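Local coordinates for NEDD8-conjugating enzyme UBC12 (Saccharomyces cerevisiae, PDB 3O2U), which accepts the ubiquitin-like protein NEDD8/Rub1 from its E1 as a cysteine thioester and catalyses its attachment to other proteins, chiefly the cullin Cdc53, at residues 41-44 and 45-49. Numbering follows the deposited sequence.
Sequences LDLP and PTVTL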
loop_
_atom_site.group_PDB
_atom_site.type_symbol
_atom_site.label_atom_id
_atom_site.label_comp_id
_atom_site.label_asym_id
_atom_site.label_seq_id
_atom_site.Cartn_x
_atom_site.Cartn_y
_atom_site.Cartn_z
ATOM N N LEU A 41 -11.447 -1.133 10.622
ATOM C CA LEU A 41 -10.016 -1.024 10.934
ATOM C C LEU A 41 -9.740 -0.962 12.435
ATOM O O LEU A 41 -10.495 -0.372 13.196
ATOM C CB LEU A 41 -9.394 0.200 10.261
ATOM C CG LEU A 41 -9.032 0.058 8.786
ATOM C CD1 LEU A 41 -8.535 1.402 8.204
ATOM C CD2 LEU A 41 -8.013 -1.056 8.576
ATOM N N ASP A 42 -8.636 -1.564 12.849
ATOM C CA ASP A 42 -8.218 -1.528 14.236
ATOM C C ASP A 42 -6.723 -1.240 14.264
ATOM O O ASP A 42 -5.917 -2.137 14.490
ATOM C CB ASP A 42 -8.518 -2.872 14.896
ATOM C CG ASP A 42 -8.348 -2.836 16.394
ATOM O OD1 ASP A 42 -9.161 -2.169 17.068
ATOM O OD2 ASP A 42 -7.411 -3.491 16.900
ATOM N N LEU A 43 -6.351 0.012 14.016
ATOM C CA LEU A 43 -4.945 0.358 13.794
ATOM C C LEU A 43 -4.177 0.549 15.097
ATOM O O LEU A 43 -4.707 1.120 16.048
ATOM C CB LEU A 43 -4.845 1.647 12.974
ATOM C CG LEU A 43 -5.437 1.717 11.559
ATOM C CD1 LEU A 43 -5.508 3.164 11.077
ATOM C CD2 LEU A 43 -4.626 0.881 10.597
ATOM N N PRO A 44 -2.914 0.088 15.140
ATOM C CA PRO A 44 -2.079 0.446 16.290
ATOM C C PRO A 44 -1.624 1.897 16.165
ATOM O O PRO A 44 -1.705 2.480 15.072
ATOM C CB PRO A 44 -0.880 -0.504 16.180
ATOM C CG PRO A 44 -0.827 -0.922 14.755
ATOM C CD PRO A 44 -2.216 -0.789 14.180
ATOM N N PRO A 45 -1.151 2.487 17.275
ATOM C CA PRO A 45 -0.771 3.905 17.292
ATOM C C PRO A 45 0.386 4.195 16.336
ATOM O O PRO A 45 0.619 5.348 15.985
ATOM C CB PRO A 45 -0.346 4.141 18.753
ATOM C CG PRO A 45 -1.033 3.063 19.525
ATOM C CD PRO A 45 -1.047 1.870 18.608
ATOM N N THR A 46 1.076 3.151 15.895
ATOM C CA THR A 46 2.188 3.302 14.967
ATOM C C THR A 46 1.740 3.447 13.511
ATOM O O THR A 46 2.569 3.629 12.619
ATOM C CB THR A 46 3.113 2.097 15.051
ATOM O OG1 THR A 46 2.303 0.917 15.068
ATOM C CG2 THR A 46 3.951 2.158 16.335
ATOM N N VAL A 47 0.439 3.357 13.270
ATOM C CA VAL A 47 -0.072 3.505 11.914
ATOM C C VAL A 47 -1.203 4.507 11.832
ATOM O O VAL A 47 -2.199 4.402 12.552
ATOM C CB VAL A 47 -0.576 2.184 11.322
ATOM C CG1 VAL A 47 -1.124 2.423 9.887
ATOM C CG2 VAL A 47 0.546 1.144 11.296
ATOM N N THR A 48 -1.056 5.476 10.943
ATOM C CA THR A 48 -2.142 6.407 10.691
ATOM C C THR A 48 -2.557 6.318 9.219
ATOM O O THR A 48 -1.773 5.891 8.366
ATOM C CB THR A 48 -1.740 7.821 11.083
ATOM O OG1 THR A 48 -0.659 8.262 10.258
ATOM C CG2 THR A 48 -1.277 7.840 12.532
ATOM N N LEU A 49 -3.792 6.697 8.922
ATOM C CA LEU A 49 -4.350 6.485 7.595
ATOM C C LEU A 49 -5.145 7.716 7.186
ATOM O O LEU A 49 -5.903 8.255 7.984
ATOM C CB LEU A 49 -5.240 5.244 7.590
ATOM C CG LEU A 49 -5.818 4.830 6.238
ATOM C CD1 LEU A 49 -6.243 3.390 6.240
ATOM C CD2 LEU A 49 -7.006 5.717 5.869
#
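Leu43 lies across Val47 and Leu49 where the chain turns back into a strand. Leu43 CD2 meets Val47 CG1 at 3.9 Å. Leu43 CD1 lies 3.8 Å from Val47 O and 4.1 Å from Leu49 CB. The side chains of Leu43 and Val47 cross at about a right angle. Further from the turn, Leu41 CD1 meets Leu49 CD1 at 3.6 Å. Leu49 carries CG anti to its backbone N (chi1 -176°), which directs the CD1 methyl toward Leu41; the two side chains cross at about a right angle.

A type I beta turn from Pro44 to Val47 brings these residues together. It is closed by a single hydrogen bond, Val47 N to Pro44 O, 2.9 Å long. The bond is fairly straight, with an angle of 162° at the hydrogen. The N-H approaches from above the carbonyl plane, 46° out of it. Pro44 and Pro45 hold the first and second positions of the turn. On the flank, Thr46 OG1 sits 3.6 Å from Pro44 CG.

The turn ends the loop that joins helix 29-39 to strand 47-51, an outermost strand of the antiparallel sheet of the UBC fold. Thr48 pairs through its backbone with Ile69 of strand 65-70, and Thr46 makes a backbone hydrogen bond with Arg71 just past the end of that strand. Helix 131-143 covers the apolar cluster, with Ile135 against Leu43, Val47 and Leu49.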